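Local atomic coordinates of GlcNAc Inducible Gene 2, GIG2 (Candida albicans, PDB entry 6AKZ), a protein that binds iron(III) and is probably an oxygenase of the DUF1479 family within the cupin clan, encoded by a GlcNAc-inducible gene. Residues 97-102 / 258-263; 164-169 / 374-379; 251-256 / 378-383; 262-267 / 341-346. All coordinates share one frame; numbering follows the deposited sequence.

Contact 1 (97-102 / 258-263)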
loop_
_atom_site.group_PDB
_atom_site.type_symbol
_atom_site.label_atom_id
_atom_site.label_comp_id
_atom_site.label_asym_id
_atom_site.label_seq_id
_atom_site.Cartn_x
_atom_site.Cartn_y
_atom_site.Cartn_z
ATOM N N ASP A 97 0.345 26.168 -9.691
ATOM C CA ASP A 97 -0.674 27.086 -9.228
ATOM C C ASP A 97 -1.900 26.397 -8.651
ATOM O O ASP A 97 -2.518 26.857 -7.670
ATOM C CB ASP A 97 -1.088 28.059 -10.353
ATOM C CG ASP A 97 -0.014 29.137 -10.622
ATOM O OD1 ASP A 97 0.885 29.401 -9.768
ATOM O OD2 ASP A 97 -0.064 29.707 -11.727
ATOM N N ARG A 98 -2.298 25.314 -9.287
ATOM C CA ARG A 98 -3.391 24.514 -8.784
ATOM C C ARG A 98 -3.132 23.847 -7.436
ATOM O O ARG A 98 -3.977 23.781 -6.526
ATOM C CB ARG A 98 -3.701 23.447 -9.840
ATOM C CG ARG A 98 -4.839 22.532 -9.476
ATOM C CD ARG A 98 -6.100 23.189 -9.010
ATOM N NE ARG A 98 -6.653 24.061 -10.036
ATOM C CZ ARG A 98 -7.763 24.802 -9.878
ATOM N NH1 ARG A 98 -8.431 24.792 -8.731
ATOM N NH2 ARG A 98 -8.214 25.566 -10.889
ATOM N N ILE A 99 -1.938 23.355 -7.290
ATOM C CA ILE A 99 -1.476 22.827 -6.016
ATOM C C ILE A 99 -1.545 23.834 -4.891
ATOM O O ILE A 99 -2.004 23.522 -3.785
ATOM C CB ILE A 99 -0.036 22.275 -6.115
ATOM C CG1 ILE A 99 0.002 21.056 -6.968
ATOM C CG2 ILE A 99 0.551 21.984 -4.736
ATOM C CD1 ILE A 99 -0.635 19.813 -6.419
ATOM N N ASP A 100 -1.119 25.064 -5.175
ATOM C CA ASP A 100 -1.145 26.136 -4.181
ATOM C C ASP A 100 -2.570 26.463 -3.728
ATOM O O ASP A 100 -2.819 26.656 -2.539
ATOM C CB ASP A 100 -0.469 27.393 -4.732
ATOM C CG ASP A 100 0.983 27.158 -5.104
ATOM O OD1 ASP A 100 1.467 26.020 -4.924
ATOM O OD2 ASP A 100 1.639 28.110 -5.575
ATOM N N ILE A 101 -3.503 26.514 -4.677
ATOM C CA ILE A 101 -4.884 26.780 -4.363
ATOM C C ILE A 101 -5.419 25.651 -3.469
ATOM O O ILE A 101 -6.066 25.893 -2.462
ATOM C CB ILE A 101 -5.662 26.913 -5.706
ATOM C CG1 ILE A 101 -5.307 28.222 -6.403
ATOM C CG2 ILE A 101 -7.157 26.815 -5.467
ATOM C CD1 ILE A 101 -5.593 28.208 -7.903
ATOM N N TRP A 102 -5.201 24.395 -3.862
ATOM C CA TRP A 102 -5.642 23.279 -3.031
ATOM C C TRP A 102 -5.059 23.275 -1.613
ATOM O O TRP A 102 -5.786 23.062 -0.631
ATOM C CB TRP A 102 -5.325 21.930 -3.730
ATOM C CG TRP A 102 -6.202 21.554 -4.885
ATOM C CD1 TRP A 102 -7.484 21.990 -5.132
ATOM C CD2 TRP A 102 -5.900 20.604 -5.907
ATOM N NE1 TRP A 102 -7.955 21.427 -6.266
ATOM C CE2 TRP A 102 -7.031 20.557 -6.772
ATOM C CE3 TRP A 102 -4.788 19.799 -6.216
ATOM C CZ2 TRP A 102 -7.068 19.719 -7.908
ATOM C CZ3 TRP A 102 -4.855 18.942 -7.314
ATOM C CH2 TRP A 102 -5.952 18.951 -8.191
ATOM N N GLY A 258 0.247 5.766 -2.029
ATOM C CA GLY A 258 0.620 6.965 -2.764
ATOM C C GLY A 258 0.284 8.278 -2.151
ATOM O O GLY A 258 -0.594 8.333 -1.265
ATOM N N TRP A 259 0.845 9.329 -2.726
ATOM C CA TRP A 259 0.390 10.670 -2.398
ATOM C C TRP A 259 0.825 11.698 -3.383
ATOM O O TRP A 259 1.773 11.450 -4.214
ATOM C CB TRP A 259 0.917 11.071 -1.019
ATOM C CG TRP A 259 2.361 10.861 -0.677
ATOM C CD1 TRP A 259 2.814 9.971 0.272
ATOM C CD2 TRP A 259 3.549 11.590 -1.111
ATOM N NE1 TRP A 259 4.184 10.096 0.435
ATOM C CE2 TRP A 259 4.655 11.077 -0.358
ATOM C CE3 TRP A 259 3.786 12.605 -2.034
ATOM C CZ2 TRP A 259 5.948 11.496 -0.553
ATOM C CZ3 TRP A 259 5.082 13.058 -2.223
ATOM C CH2 TRP A 259 6.139 12.510 -1.501
ATOM N N LEU A 260 0.071 12.774 -3.367
ATOM C CA LEU A 260 0.306 13.970 -4.194
ATOM C C LEU A 260 1.048 15.001 -3.387
ATOM O O LEU A 260 0.601 15.368 -2.287
ATOM C CB LEU A 260 -1.013 14.568 -4.709
ATOM C CG LEU A 260 -0.958 15.928 -5.486
ATOM C CD1 LEU A 260 -0.313 15.668 -6.813
ATOM C CD2 LEU A 260 -2.371 16.403 -5.658
ATOM N N ALA A 261 2.150 15.497 -3.915
ATOM C CA ALA A 261 2.967 16.544 -3.273
ATOM C C ALA A 261 2.326 17.934 -3.308
ATOM O O ALA A 261 2.034 18.455 -4.382
ATOM C CB ALA A 261 4.363 16.619 -3.930
ATOM N N LEU A 262 2.112 18.522 -2.135
ATOM C CA LEU A 262 1.518 19.871 -1.990
ATOM C C LEU A 262 2.625 20.885 -1.631
ATOM O O LEU A 262 2.344 22.086 -1.447
ATOM C CB LEU A 262 0.495 19.839 -0.867
ATOM C CG LEU A 262 -0.673 18.857 -1.041
ATOM C CD1 LEU A 262 -1.574 18.939 0.197
ATOM C CD2 LEU A 262 -1.376 19.132 -2.344
ATOM N N SER A 263 3.866 20.423 -1.602
ATOM C CA SER A 263 4.998 21.269 -1.205
ATOM C C SER A 263 6.279 20.815 -1.936
ATOM O O SER A 263 6.337 19.684 -2.460
ATOM C CB SER A 263 5.184 21.201 0.299
ATOM O OG SER A 263 5.444 19.881 0.742
HETATM O O HOH W 1 1.476 24.802 -1.793
#
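Ile99 is the bump of this contact: its two branches push from helix 96-112 into a hollow formed by Leu260, Leu262 and the Ala261 carbonyl at the end of strand 256-261. CD1 meets Leu260 CD2 tip to tip at 3.9 Å and lies 3.6 Å from Ala261 O. The other branch, CG2, stands anti to the helix backbone N (CG1 at chi1 -68°) and settles over the backbone of the next residue, 3.6 Å from Leu262 CA. Leu262 closes the hollow with its own methyl, CD2, which is 4.2 Å from Ile99 CG2.

One helical turn on, Trp102 supplies a second wall. Its six-membered ring corner, CZ3, sits 3.9 Å from Leu260 CD2, and the two side chains cross at about a right angle, the methyl approaching the ring obliquely. Leu260 CD2 fits into the notch between Ile99 CD1 and the indole, touching both. Arg98 CD lies over one face of that indole, 3.5 Å above its plane, while the ring nitrogen NE1 is tied to Glu138 of helix 134-140.

Polar links stay at the margin. A water gives a bond of 2.9 Å to Leu262 O and a weak, long one to Asp100 OD1, a carboxylate that also forms a salt bridge with Lys343. The axes of helix segment 97-102 and strand segment 258-261 pass 10.7 Å apart at -102°, so the helix runs nearly crosswise. This is a helix packed by its apolar side against the end of a strand of the main sheet in a cupin-clan protein.

Contact 2 (164-169 / 374-379)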
loop_
_atom_site.group_PDB
_atom_site.type_symbol
_atom_site.label_atom_id
_atom_site.label_comp_id
_atom_site.label_asym_id
_atom_site.label_seq_id
_atom_site.Cartn_x
_atom_site.Cartn_y
_atom_site.Cartn_z
ATOM N N CYS A 164 -11.338 -14.530 -11.550
ATOM C CA CYS A 164 -10.797 -13.752 -10.432
ATOM C C CYS A 164 -11.618 -12.472 -10.276
ATOM O O CYS A 164 -11.743 -11.639 -11.241
ATOM C CB CYS A 164 -9.345 -13.399 -10.700
ATOM S SG CYS A 164 -8.507 -12.630 -9.324
ATOM N N LEU A 165 -12.133 -12.235 -9.070
ATOM C CA LEU A 165 -13.074 -11.131 -8.843
ATOM C C LEU A 165 -12.385 -9.767 -8.632
ATOM O O LEU A 165 -12.479 -9.155 -7.561
ATOM C CB LEU A 165 -14.053 -11.476 -7.716
ATOM C CG LEU A 165 -14.972 -12.656 -8.086
ATOM C CD1 LEU A 165 -15.804 -12.946 -6.847
ATOM C CD2 LEU A 165 -15.883 -12.322 -9.267
ATOM N N ILE A 166 -11.749 -9.278 -9.696
ATOM C CA ILE A 166 -11.074 -7.989 -9.680
ATOM C C ILE A 166 -11.237 -7.317 -11.036
ATOM O O ILE A 166 -11.283 -8.001 -12.091
ATOM C CB ILE A 166 -9.627 -8.121 -9.217
ATOM C CG1 ILE A 166 -8.943 -6.755 -9.148
ATOM C CG2 ILE A 166 -8.837 -9.017 -10.141
ATOM C CD1 ILE A 166 -7.606 -6.830 -8.397
ATOM N N ASP A 167 -11.346 -5.992 -11.000
ATOM C CA ASP A 167 -11.381 -5.155 -12.165
ATOM C C ASP A 167 -10.348 -4.052 -12.024
ATOM O O ASP A 167 -10.556 -3.029 -11.383
ATOM C CB ASP A 167 -12.801 -4.611 -12.380
ATOM C CG ASP A 167 -12.860 -3.507 -13.470
ATOM O OD1 ASP A 167 -11.964 -3.460 -14.363
ATOM O OD2 ASP A 167 -13.842 -2.727 -13.462
ATOM N N LEU A 168 -9.206 -4.281 -12.651
ATOM C CA LEU A 168 -8.087 -3.360 -12.507
ATOM C C LEU A 168 -8.303 -2.087 -13.306
ATOM O O LEU A 168 -7.620 -1.091 -13.073
ATOM C CB LEU A 168 -6.814 -4.074 -12.964
ATOM C CG LEU A 168 -6.252 -5.033 -11.925
ATOM C CD1 LEU A 168 -5.138 -5.877 -12.554
ATOM C CD2 LEU A 168 -5.694 -4.345 -10.717
ATOM N N ASP A 169 -9.273 -2.092 -14.191
ATOM C CA ASP A 169 -9.669 -0.876 -14.892
ATOM C C ASP A 169 -10.469 0.082 -14.026
ATOM O O ASP A 169 -10.811 1.195 -14.472
ATOM C CB ASP A 169 -10.543 -1.214 -16.107
ATOM C CG ASP A 169 -9.808 -1.949 -17.166
ATOM O OD1 ASP A 169 -8.559 -1.895 -17.188
ATOM O OD2 ASP A 169 -10.479 -2.594 -18.011
ATOM N N GLN A 374 -3.907 3.307 -4.615
ATOM C CA GLN A 374 -4.636 2.544 -5.585
ATOM C C GLN A 374 -5.446 1.436 -4.956
ATOM O O GLN A 374 -4.879 0.571 -4.285
ATOM C CB GLN A 374 -3.619 1.948 -6.581
ATOM C CG GLN A 374 -4.308 1.133 -7.677
ATOM C CD GLN A 374 -3.349 0.787 -8.785
ATOM O OE1 GLN A 374 -2.532 -0.052 -8.625
ATOM N NE2 GLN A 374 -3.534 1.398 -9.980
ATOM N N THR A 375 -6.758 1.465 -5.175
ATOM C CA THR A 375 -7.678 0.556 -4.550
ATOM C C THR A 375 -8.566 0.018 -5.705
ATOM O O THR A 375 -9.532 0.639 -6.136
ATOM C CB THR A 375 -8.542 1.335 -3.554
ATOM O OG1 THR A 375 -7.697 1.983 -2.592
ATOM C CG2 THR A 375 -9.520 0.416 -2.867
ATOM N N PRO A 376 -8.226 -1.147 -6.252
ATOM C CA PRO A 376 -9.035 -1.660 -7.360
ATOM C C PRO A 376 -10.394 -2.175 -6.913
ATOM O O PRO A 376 -10.551 -2.642 -5.768
ATOM C CB PRO A 376 -8.158 -2.829 -7.906
ATOM C CG PRO A 376 -7.430 -3.327 -6.622
ATOM C CD PRO A 376 -7.125 -2.041 -5.849
ATOM N N LEU A 377 -11.332 -2.083 -7.844
ATOM C CA LEU A 377 -12.601 -2.718 -7.669
ATOM C C LEU A 377 -12.359 -4.221 -7.548
ATOM O O LEU A 377 -11.877 -4.864 -8.469
ATOM C CB LEU A 377 -13.599 -2.377 -8.784
ATOM C CG LEU A 377 -14.942 -3.173 -8.727
ATOM C CD1 LEU A 377 -15.689 -2.777 -7.467
ATOM C CD2 LEU A 377 -15.728 -2.724 -9.974
ATOM N N SER A 378 -12.599 -4.733 -6.397
ATOM C CA SER A 378 -12.276 -6.163 -6.101
ATOM C C SER A 378 -13.061 -6.661 -4.983
ATOM O O SER A 378 -13.651 -5.900 -4.189
ATOM C CB SER A 378 -10.735 -6.361 -5.842
ATOM O OG SER A 378 -10.410 -5.863 -4.561
ATOM N N ILE A 379 -13.121 -7.965 -4.864
ATOM C CA ILE A 379 -14.056 -8.570 -3.853
ATOM C C ILE A 379 -13.830 -8.115 -2.399
ATOM O O ILE A 379 -14.810 -7.856 -1.659
ATOM C CB ILE A 379 -14.123 -10.086 -4.018
ATOM C CG1 ILE A 379 -15.337 -10.656 -3.323
ATOM C CG2 ILE A 379 -12.884 -10.812 -3.551
ATOM C CD1 ILE A 379 -16.627 -10.250 -3.999
#
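Two backbone hydrogen bonds join Leu165-Asp167 to Leu377-Ile379 as the chains run in opposite directions. Asp167 N donates to Leu377 O at 2.8 Å in a nearly straight bond (168° at the hydrogen). Ile379 N reaches Leu165 O at 3.0 Å, more bent at 137°, though it meets that carbonyl almost head-on. Between them Ile166 and Ser378 form a non-hydrogen-bonded antiparallel pair, their CA atoms 4.2 Å apart, and CA-H...O contacts use the same two carbonyls: Ser378 CA to Leu165 O and Ile166 CA to Leu377 O. Each oxygen therefore takes one N-H and one weaker C-H.

The motif is a single antiparallel bridge, Ile166 with Ser378, flanked by the two backbone bonds and set between otherwise irregular segments: Leu165 is the centre of an inverse gamma turn, and the chain turns a corner at Leu377.

Apolar contacts flank the bridge. With CG1 anti to the backbone N (chi1 -178°), Ile166 extends over Ser378 CB and brings CD1 to Pro376 CG at 3.9 Å, the two side chains at a slant. Leu168 lies beside the same proline, CD2 to Pro376 CB 4.0 Å, both pointing the same way. Leu165 and Ile379 meet twice, CB to CB and CD1 to CD1, each at 4.0 Å, with Tyr468 of helix 466-474 touching both.

Charge enters through Asp167. Its OD2 passes Leu377 CD2 at 4.0 Å but is bound by Thr170 OG1 and, in a salt bridge, by Arg451 of helix 445-460.

Contact 3 (251-256 / 378-383)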
loop_
_atom_site.group_PDB
_atom_site.type_symbol
_atom_site.label_atom_id
_atom_site.label_comp_id
_atom_site.label_asym_id
_atom_site.label_seq_id
_atom_site.Cartn_x
_atom_site.Cartn_y
_atom_site.Cartn_z
ATOM N N SER A 251 -8.670 -0.786 6.231
ATOM C CA SER A 251 -9.715 -1.718 5.853
ATOM C C SER A 251 -9.779 -2.011 4.360
ATOM O O SER A 251 -10.511 -2.887 3.986
ATOM C CB SER A 251 -11.106 -1.161 6.254
ATOM O OG SER A 251 -11.246 -1.284 7.629
ATOM N N SER A 252 -9.064 -1.299 3.522
ATOM C CA SER A 252 -9.099 -1.553 2.074
ATOM C C SER A 252 -7.852 -2.364 1.628
ATOM O O SER A 252 -6.830 -2.393 2.315
ATOM C CB SER A 252 -9.129 -0.210 1.338
ATOM O OG SER A 252 -7.864 0.478 1.495
ATOM N N PHE A 253 -8.005 -3.054 0.506
ATOM C CA PHE A 253 -6.947 -3.752 -0.224
ATOM C C PHE A 253 -6.370 -2.756 -1.187
ATOM O O PHE A 253 -7.044 -2.382 -2.173
ATOM C CB PHE A 253 -7.520 -4.966 -0.949
ATOM C CG PHE A 253 -6.623 -5.568 -1.947
ATOM C CD1 PHE A 253 -5.266 -5.834 -1.658
ATOM C CD2 PHE A 253 -7.094 -5.894 -3.181
ATOM C CE1 PHE A 253 -4.441 -6.399 -2.622
ATOM C CE2 PHE A 253 -6.256 -6.428 -4.159
ATOM C CZ PHE A 253 -4.927 -6.680 -3.886
ATOM N N ARG A 254 -5.159 -2.238 -0.892
ATOM C CA ARG A 254 -4.553 -1.240 -1.790
ATOM C C ARG A 254 -3.341 -1.979 -2.420
ATOM O O ARG A 254 -2.569 -2.612 -1.682
ATOM C CB ARG A 254 -4.041 -0.020 -0.999
ATOM C CG ARG A 254 -5.142 0.741 -0.235
ATOM C CD ARG A 254 -4.577 1.857 0.609
ATOM N NE ARG A 254 -3.762 1.326 1.702
ATOM C CZ ARG A 254 -3.044 2.070 2.543
ATOM N NH1 ARG A 254 -3.119 3.383 2.475
ATOM N NH2 ARG A 254 -2.343 1.481 3.525
ATOM N N THR A 255 -3.231 -1.928 -3.739
ATOM C CA THR A 255 -2.109 -2.448 -4.480
ATOM C C THR A 255 -0.924 -1.518 -4.310
ATOM O O THR A 255 0.237 -2.000 -4.279
ATOM C CB THR A 255 -2.432 -2.579 -5.973
ATOM O OG1 THR A 255 -3.108 -1.402 -6.473
ATOM C CG2 THR A 255 -3.375 -3.718 -6.193
ATOM N N LEU A 256 -1.206 -0.219 -4.291
ATOM C CA LEU A 256 -0.165 0.773 -4.149
ATOM C C LEU A 256 -0.538 1.770 -3.131
ATOM O O LEU A 256 -1.714 2.202 -3.106
ATOM C CB LEU A 256 0.021 1.521 -5.462
ATOM C CG LEU A 256 0.457 0.718 -6.689
ATOM C CD1 LEU A 256 0.461 1.677 -7.890
ATOM C CD2 LEU A 256 1.832 0.100 -6.462
ATOM N N SER A 378 -12.599 -4.733 -6.397
ATOM C CA SER A 378 -12.276 -6.163 -6.101
ATOM C C SER A 378 -13.061 -6.661 -4.983
ATOM O O SER A 378 -13.651 -5.900 -4.189
ATOM C CB SER A 378 -10.735 -6.361 -5.842
ATOM O OG SER A 378 -10.410 -5.863 -4.561
ATOM N N ILE A 379 -13.121 -7.965 -4.864
ATOM C CA ILE A 379 -14.056 -8.570 -3.853
ATOM C C ILE A 379 -13.830 -8.115 -2.399
ATOM O O ILE A 379 -14.810 -7.856 -1.659
ATOM C CB ILE A 379 -14.123 -10.086 -4.018
ATOM C CG1 ILE A 379 -15.337 -10.656 -3.323
ATOM C CG2 ILE A 379 -12.884 -10.812 -3.551
ATOM C CD1 ILE A 379 -16.627 -10.250 -3.999
ATOM N N THR A 380 -12.580 -7.896 -2.007
ATOM C CA THR A 380 -12.289 -7.472 -0.601
ATOM C C THR A 380 -12.436 -5.944 -0.451
ATOM O O THR A 380 -12.153 -5.464 0.622
ATOM C CB THR A 380 -10.929 -7.967 -0.071
ATOM O OG1 THR A 380 -9.840 -7.402 -0.841
ATOM C CG2 THR A 380 -10.805 -9.513 -0.128
ATOM N N ASN A 381 -12.747 -5.222 -1.548
ATOM C CA ASN A 381 -12.958 -3.794 -1.567
ATOM C C ASN A 381 -14.437 -3.398 -1.673
ATOM O O ASN A 381 -14.755 -2.218 -1.724
ATOM C CB ASN A 381 -12.120 -3.120 -2.642
ATOM C CG ASN A 381 -10.709 -2.863 -2.152
ATOM O OD1 ASN A 381 -10.526 -2.699 -0.922
ATOM N ND2 ASN A 381 -9.701 -2.946 -3.020
ATOM N N ILE A 382 -15.330 -4.362 -1.729
ATOM C CA ILE A 382 -16.762 -3.988 -1.785
ATOM C C ILE A 382 -17.175 -3.300 -0.473
ATOM O O ILE A 382 -17.948 -2.305 -0.477
ATOM C CB ILE A 382 -17.631 -5.197 -2.122
ATOM C CG1 ILE A 382 -17.253 -5.774 -3.488
ATOM C CG2 ILE A 382 -19.086 -4.799 -2.044
ATOM C CD1 ILE A 382 -17.455 -4.859 -4.665
ATOM N N GLN A 383 -16.619 -3.734 0.649
ATOM C CA GLN A 383 -16.970 -3.020 1.918
ATOM C C GLN A 383 -16.462 -1.593 1.932
ATOM O O GLN A 383 -17.112 -0.702 2.416
ATOM C CB GLN A 383 -16.410 -3.777 3.116
ATOM C CG GLN A 383 -17.131 -5.070 3.354
ATOM C CD GLN A 383 -18.545 -4.933 3.916
ATOM O OE1 GLN A 383 -19.097 -3.821 4.112
ATOM N NE2 GLN A 383 -19.152 -6.089 4.186
HETATM O O HOH W 2 -13.113 -3.374 1.878
#
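Phe253 and Asn381 meet where an extended loop passes the turn leading into helix 382-394, a turn closed by Asn381 N to Ser378 O, with the nearest CA atoms, those of Ser252 and Asn381, 5.8 Å apart. The Asn381 amide grips the backbone of Phe253 from both ends. Its OD1 accepts the Phe253 N-H at 2.9 Å, the donor tilted 17° from the carbonyl plane, and its ND2 donates to Phe253 O at 2.8 Å. Both bonds are nearly straight, but in the second the oxygen lies almost in the amide plane and the N-H arrives on a carbonyl lone pair. ND2 also bonds Pro376 O of its own loop, which helps hold the amide in place for Phe253.

Phe253 CG, anti to the backbone N (chi1 167°), carries the ring toward the turn, across the Asn381 side chain at about a right angle, although ring and amide planes differ by just 22°. Thr380 OG1 approaches Phe253 CB at 3.4 Å and stands obliquely to the ring, whereas Ser378 OG comes at the ring edge in plane, 3.6 Å from CD2. Ser252 CA rests 3.5 Å from Asn381 OD1.

A water adds a firm 2.6 Å bond to Thr380 O and a weak one to Ser251 O. Ser252's side chain is about 12 Å from the bound iron. Chemically, one asparagine takes the place of a strand partner: with both functions engaged, its amide rotation is fixed, and both main-chain polar groups of Phe253 are satisfied.

Contact 4 (262-267 / 341-346)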
loop_
_atom_site.group_PDB
_atom_site.type_symbol
_atom_site.label_atom_id
_atom_site.label_comp_id
_atom_site.label_asym_id
_atom_site.label_seq_id
_atom_site.Cartn_x
_atom_site.Cartn_y
_atom_site.Cartn_z
ATOM N N LEU A 262 2.112 18.522 -2.135
ATOM C CA LEU A 262 1.518 19.871 -1.990
ATOM C C LEU A 262 2.625 20.885 -1.631
ATOM O O LEU A 262 2.344 22.086 -1.447
ATOM C CB LEU A 262 0.495 19.839 -0.867
ATOM C CG LEU A 262 -0.673 18.857 -1.041
ATOM C CD1 LEU A 262 -1.574 18.939 0.197
ATOM C CD2 LEU A 262 -1.376 19.132 -2.344
ATOM N N SER A 263 3.866 20.423 -1.602
ATOM C CA SER A 263 4.998 21.269 -1.205
ATOM C C SER A 263 6.279 20.815 -1.936
ATOM O O SER A 263 6.337 19.684 -2.460
ATOM C CB SER A 263 5.184 21.201 0.299
ATOM O OG SER A 263 5.444 19.881 0.742
ATOM N N ASN A 264 7.273 21.699 -1.979
ATOM C CA ASN A 264 8.604 21.346 -2.450
ATOM C C ASN A 264 9.454 20.990 -1.249
ATOM O O ASN A 264 9.606 21.869 -0.355
ATOM C CB ASN A 264 9.284 22.531 -3.129
ATOM C CG ASN A 264 8.533 23.038 -4.315
ATOM O OD1 ASN A 264 8.062 22.285 -5.212
ATOM N ND2 ASN A 264 8.343 24.361 -4.319
ATOM N N ASN A 265 10.047 19.774 -1.193
ATOM C CA ASN A 265 10.943 19.370 -0.068
ATOM C C ASN A 265 12.066 18.509 -0.596
ATOM O O ASN A 265 11.810 17.612 -1.390
ATOM C CB ASN A 265 10.205 18.571 0.982
ATOM C CG ASN A 265 8.926 19.257 1.423
ATOM O OD1 ASN A 265 7.854 19.033 0.789
ATOM N ND2 ASN A 265 9.016 20.200 2.378
ATOM N N LYS A 266 13.287 18.806 -0.225
ATOM C CA LYS A 266 14.460 18.094 -0.816
ATOM C C LYS A 266 14.592 16.762 -0.056
ATOM O O LYS A 266 13.919 16.616 0.902
ATOM C CB LYS A 266 15.718 18.871 -0.605
ATOM C CG LYS A 266 15.772 20.077 -1.514
ATOM C CD LYS A 266 17.030 20.884 -1.220
ATOM C CE LYS A 266 16.995 22.254 -1.837
ATOM N NZ LYS A 266 16.260 23.172 -0.903
ATOM N N SER A 267 15.337 15.794 -0.586
ATOM C CA SER A 267 15.513 14.466 0.076
ATOM C C SER A 267 15.851 14.663 1.520
ATOM O O SER A 267 16.680 15.550 1.850
ATOM C CB SER A 267 16.626 13.623 -0.600
ATOM O OG SER A 267 16.384 13.475 -1.936
ATOM N N VAL A 341 11.336 16.340 -3.847
ATOM C CA VAL A 341 9.914 16.366 -4.195
ATOM C C VAL A 341 9.549 17.788 -4.606
ATOM O O VAL A 341 9.857 18.741 -3.862
ATOM C CB VAL A 341 9.086 15.983 -2.945
ATOM C CG1 VAL A 341 7.611 16.160 -3.160
ATOM C CG2 VAL A 341 9.403 14.559 -2.570
ATOM N N LYS A 342 8.877 17.901 -5.749
ATOM C CA LYS A 342 8.300 19.143 -6.231
ATOM C C LYS A 342 6.734 19.103 -6.132
ATOM O O LYS A 342 6.088 18.092 -6.353
ATOM C CB LYS A 342 8.782 19.408 -7.660
ATOM C CG LYS A 342 10.314 19.468 -7.800
ATOM C CD LYS A 342 10.865 20.678 -7.085
ATOM C CE LYS A 342 12.363 20.947 -7.452
ATOM N NZ LYS A 342 13.288 20.454 -6.370
ATOM N N LYS A 343 6.147 20.234 -5.844
ATOM C CA LYS A 343 4.634 20.417 -5.913
ATOM C C LYS A 343 4.050 19.804 -7.175
ATOM O O LYS A 343 4.601 19.977 -8.247
ATOM C CB LYS A 343 4.285 21.917 -5.932
ATOM C CG LYS A 343 4.575 22.587 -4.656
ATOM C CD LYS A 343 4.317 24.088 -4.772
ATOM C CE LYS A 343 4.578 24.727 -3.418
ATOM N NZ LYS A 343 4.321 26.199 -3.453
ATOM N N GLY A 344 3.030 18.996 -7.025
ATOM C CA GLY A 344 2.390 18.397 -8.174
ATOM C C GLY A 344 2.998 17.148 -8.738
ATOM O O GLY A 344 2.470 16.648 -9.773
ATOM N N SER A 345 4.012 16.600 -8.059
ATOM C CA SER A 345 4.472 15.242 -8.299
ATOM C C SER A 345 3.617 14.282 -7.496
ATOM O O SER A 345 3.009 14.636 -6.510
ATOM C CB SER A 345 5.917 15.021 -7.848
ATOM O OG SER A 345 6.743 15.844 -8.654
ATOM N N PHE A 346 3.557 13.061 -7.993
ATOM C CA PHE A 346 2.850 11.963 -7.340
ATOM C C PHE A 346 3.864 10.886 -7.057
ATOM O O PHE A 346 4.631 10.532 -7.965
ATOM C CB PHE A 346 1.672 11.470 -8.142
ATOM C CG PHE A 346 0.628 10.820 -7.327
ATOM C CD1 PHE A 346 0.780 9.498 -6.914
ATOM C CD2 PHE A 346 -0.462 11.515 -6.866
ATOM C CE1 PHE A 346 -0.136 8.926 -6.109
ATOM C CE2 PHE A 346 -1.399 10.916 -6.064
ATOM C CZ PHE A 346 -1.238 9.656 -5.668
#
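Asn264 and Lys343 cross at about a right angle, the amide of one lying against the aliphatic stem of the other. Asn264 OD1 points at segment 341-346 and accepts the Lys343 N-H at 2.9 Å; the bond is straight (168° at the hydrogen), but the donor sits 31° from the carbonyl plane. The same oxygen lies 3.5 Å from Lys343 CG, and Asn264 ND2 lies 3.9 Å from Lys343 CE farther up the stem. Lys343 is extended beyond CG (chi2 175°), which carries its NZ toward helix 96-112. Lys342, by contrast, bends at chi2, which brings its CD to 3.7 Å from Asn264 OD1.

Next along, Asn265 and Val341 make a single antiparallel hydrogen-bonded bridge: Val341 N to Asn265 O is 2.8 Å and Asn265 N to Val341 O is 2.9 Å. Val341 CB lies against Asn265 O and CG1 against Ser263 O. Lys342 to Ser345 then form a type II turn, with Gly344 at backbone angles that call for glycine.

Ser263 OG reaches Asn265 OD1 at 2.6 Å, in the carbonyl plane on a lone pair, while Asn265 ND2 bonds His366 O. Chemically, the two asparagines do different work: Asn264 extends the pairing by lending a side-chain oxygen to a backbone N-H, whereas the Asn265 amide, held at both its oxygen and its nitrogen, has its orientation fixed.

The four contacts form two clusters about 26 to 29 Å apart between centres. Contacts 1 and 4, 8 Å apart, share Leu262 and Ser263 at the end of strand 256-261, and Ala261 is hydrogen-bonded to Gly344 and Ser345 there. Contacts 2 and 3, also 8 Å apart, share Ser378 and Ile379 just before helix 382-394. The loop 251-256 leads directly into 258-263, so strand 256-261 of the mixed sheet connects the clusters. Along the chain, contact 4 lies wholly between the segments of contacts 2 and 3, while contact 1 alternates with both. Contact 3 comes within about 12 Å of the iron; contacts 1, 2 and 4 lie away from the metal site.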